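Local structure of RagB/SusD family nutrient uptake outer membrane protein (Bacteroides thetaiotaomicron, 7KV2) at residues 157-162 / 181-186. The protein probably binds beta-glucans at the cell surface as a SusD-family outer membrane protein, supporting their uptake and use by this gut bacterium. Numbering follows the deposited sequence.
Sequences WVWKFW and LTADQL
Trp159 reaches from helix 137-162 to the first turn of helix 183-200 and gives its indole N-H to a backbone carbonyl there, with NE1 3.0 Å from Ala183 O. The bond is bent, 132° at the hydrogen: the oxygen sits at the pyrrole edge, tilted 22° from the ring plane, and NE1 lies above the carbonyl plane of Ala183. What carries the indole across is its first torsion, which sets CG anti to the backbone N (chi1 177°). That N-H is shared with water 1, which accepts from NE1 at 3.3 Å and donates to Asp184 OD1 at 3.0 Å; the same carboxylate oxygen also binds Gln231. Leu186 comes in slantwise to the indole, its CD2 3.7 Å from Trp159 CB and its CB 4.0 Å from Trp159 CD1. The Ala183 methyl lies 4.2 Å from Trp159 CD1. Both helices fall in the N-terminal family region, consistent with the tetratricopeptide-like helical part of the SusD fold, and the indole bridges them where one nears its C-terminal end and the next begins. Ile227 and Gln231 of helix 217-231 also touch Trp159, so the indole meets two helices besides its own. A leucine in place of Trp159 would probably leave Ala183 O and water 1 without their indole partner and open a gap beside helix 217-231. A capping box closes the start of the receiving helix, with Thr182 as N-cap: Gln185 N donates to Thr182 OG1 at 2.9 Å, and Thr182 N returns a nearly straight bond to Gln185 OE1. The side chain of Asn164 accepts from Ala183 N.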
loop_
_atom_site.group_PDB
_atom_site.type_symbol
_atom_site.label_atom_id
_atom_site.label_comp_id
_atom_site.label_asym_id
_atom_site.label_seq_id
_atom_site.Cartn_x
_atom_site.Cartn_y
_atom_site.Cartn_z
ATOM N N TRP A 157 -8.062 -1.765 5.625
ATOM C CA TRP A 157 -7.517 -2.944 4.914
ATOM C C TRP A 157 -8.695 -3.930 4.702
ATOM O O TRP A 157 -8.887 -4.442 3.604
ATOM C CB TRP A 157 -6.420 -3.599 5.742
ATOM C CG TRP A 157 -5.067 -2.932 5.740
ATOM C CD1 TRP A 157 -4.625 -1.915 4.953
ATOM C CD2 TRP A 157 -3.950 -3.330 6.550
ATOM N NE1 TRP A 157 -3.308 -1.646 5.228
ATOM C CE2 TRP A 157 -2.861 -2.505 6.187
ATOM C CE3 TRP A 157 -3.754 -4.309 7.527
ATOM C CZ2 TRP A 157 -1.619 -2.597 6.802
ATOM C CZ3 TRP A 157 -2.496 -4.444 8.096
ATOM C CH2 TRP A 157 -1.438 -3.602 7.719
ATOM N N VAL A 158 -9.458 -4.228 5.752
ATOM C CA VAL A 158 -10.556 -5.233 5.611
ATOM C C VAL A 158 -11.776 -4.631 4.926
ATOM O O VAL A 158 -12.436 -5.386 4.202
ATOM C CB VAL A 158 -10.887 -5.952 6.932
ATOM C CG1 VAL A 158 -9.866 -7.031 7.243
ATOM C CG2 VAL A 158 -11.030 -5.000 8.100
ATOM N N TRP A 159 -12.049 -3.351 5.105
ATOM C CA TRP A 159 -13.162 -2.639 4.430
ATOM C C TRP A 159 -12.971 -2.734 2.912
ATOM O O TRP A 159 -13.920 -3.131 2.164
ATOM C CB TRP A 159 -13.253 -1.207 4.923
ATOM C CG TRP A 159 -14.300 -0.347 4.283
ATOM C CD1 TRP A 159 -15.658 -0.529 4.332
ATOM C CD2 TRP A 159 -14.084 0.849 3.515
ATOM N NE1 TRP A 159 -16.294 0.470 3.653
ATOM C CE2 TRP A 159 -15.353 1.318 3.112
ATOM C CE3 TRP A 159 -12.947 1.549 3.092
ATOM C CZ2 TRP A 159 -15.506 2.471 2.356
ATOM C CZ3 TRP A 159 -13.092 2.694 2.343
ATOM C CH2 TRP A 159 -14.364 3.168 1.997
ATOM N N LYS A 160 -11.771 -2.388 2.437
ATOM C CA LYS A 160 -11.511 -2.394 0.984
ATOM C C LYS A 160 -11.566 -3.820 0.447
ATOM O O LYS A 160 -12.185 -3.989 -0.600
ATOM C CB LYS A 160 -10.179 -1.694 0.639
ATOM C CG LYS A 160 -10.329 -0.187 0.633
ATOM C CD LYS A 160 -9.221 0.514 -0.100
ATOM C CE LYS A 160 -9.622 1.909 -0.488
ATOM N NZ LYS A 160 -8.545 2.540 -1.276
ATOM N N PHE A 161 -10.865 -4.782 1.041
ATOM C CA PHE A 161 -10.699 -6.114 0.419
ATOM C C PHE A 161 -11.986 -6.937 0.616
ATOM O O PHE A 161 -12.290 -7.677 -0.300
ATOM C CB PHE A 161 -9.490 -6.875 0.939
ATOM C CG PHE A 161 -8.178 -6.386 0.336
ATOM C CD1 PHE A 161 -7.727 -6.862 -0.887
ATOM C CD2 PHE A 161 -7.382 -5.472 1.021
ATOM C CE1 PHE A 161 -6.534 -6.402 -1.446
ATOM C CE2 PHE A 161 -6.168 -5.029 0.485
ATOM C CZ PHE A 161 -5.745 -5.501 -0.740
ATOM N N TRP A 162 -12.663 -6.811 1.752
ATOM C CA TRP A 162 -13.809 -7.726 2.056
ATOM C C TRP A 162 -15.139 -6.980 2.290
ATOM O O TRP A 162 -16.192 -7.639 2.099
ATOM C CB TRP A 162 -13.466 -8.610 3.243
ATOM C CG TRP A 162 -12.491 -9.700 2.960
ATOM C CD1 TRP A 162 -12.756 -10.896 2.371
ATOM C CD2 TRP A 162 -11.090 -9.699 3.275
ATOM N NE1 TRP A 162 -11.626 -11.652 2.317
ATOM C CE2 TRP A 162 -10.584 -10.942 2.866
ATOM C CE3 TRP A 162 -10.216 -8.753 3.837
ATOM C CZ2 TRP A 162 -9.253 -11.305 3.056
ATOM C CZ3 TRP A 162 -8.912 -9.127 4.059
ATOM C CH2 TRP A 162 -8.422 -10.354 3.619
ATOM N N LEU A 181 -20.751 -5.768 10.142
ATOM C CA LEU A 181 -21.391 -4.572 9.548
ATOM C C LEU A 181 -21.438 -4.711 8.029
ATOM O O LEU A 181 -20.639 -5.497 7.478
ATOM C CB LEU A 181 -20.632 -3.307 9.953
ATOM C CG LEU A 181 -20.570 -2.984 11.443
ATOM C CD1 LEU A 181 -19.910 -1.633 11.639
ATOM C CD2 LEU A 181 -21.962 -2.985 12.068
ATOM N N THR A 182 -22.327 -3.948 7.385
ATOM C CA THR A 182 -22.291 -3.688 5.921
ATOM C C THR A 182 -21.051 -2.805 5.680
ATOM O O THR A 182 -20.632 -2.085 6.619
ATOM C CB THR A 182 -23.556 -2.997 5.384
ATOM O OG1 THR A 182 -23.553 -1.662 5.892
ATOM C CG2 THR A 182 -24.859 -3.697 5.745
ATOM N N ALA A 183 -20.475 -2.851 4.489
ATOM C CA ALA A 183 -19.387 -1.935 4.071
ATOM C C ALA A 183 -19.782 -0.488 4.382
ATOM O O ALA A 183 -18.951 0.240 4.990
ATOM C CB ALA A 183 -19.102 -2.151 2.595
ATOM N N ASP A 184 -21.007 -0.074 4.008
ATOM C CA ASP A 184 -21.520 1.314 4.214
ATOM C C ASP A 184 -21.574 1.640 5.707
ATOM O O ASP A 184 -21.220 2.774 6.092
ATOM C CB ASP A 184 -22.913 1.524 3.619
ATOM C CG ASP A 184 -22.933 1.675 2.119
ATOM O OD1 ASP A 184 -21.839 1.701 1.482
ATOM O OD2 ASP A 184 -24.035 1.811 1.596
ATOM N N GLN A 185 -21.987 0.693 6.536
ATOM C CA GLN A 185 -21.986 0.918 8.011
ATOM C C GLN A 185 -20.542 1.040 8.517
ATOM O O GLN A 185 -20.316 1.809 9.433
ATOM C CB GLN A 185 -22.686 -0.229 8.746
ATOM C CG GLN A 185 -24.200 -0.224 8.582
ATOM C CD GLN A 185 -24.829 -1.458 9.176
ATOM O OE1 GLN A 185 -24.268 -2.549 9.155
ATOM N NE2 GLN A 185 -26.012 -1.277 9.745
ATOM N N LEU A 186 -19.596 0.273 7.974
ATOM C CA LEU A 186 -18.195 0.343 8.477
ATOM C C LEU A 186 -17.612 1.703 8.078
ATOM O O LEU A 186 -17.012 2.366 8.940
ATOM C CB LEU A 186 -17.404 -0.854 7.956
ATOM C CG LEU A 186 -15.942 -0.893 8.396
ATOM C CD1 LEU A 186 -15.771 -0.743 9.900
ATOM C CD2 LEU A 186 -15.280 -2.170 7.925
HETATM O O HOH W 1 -18.882 1.080 1.766
#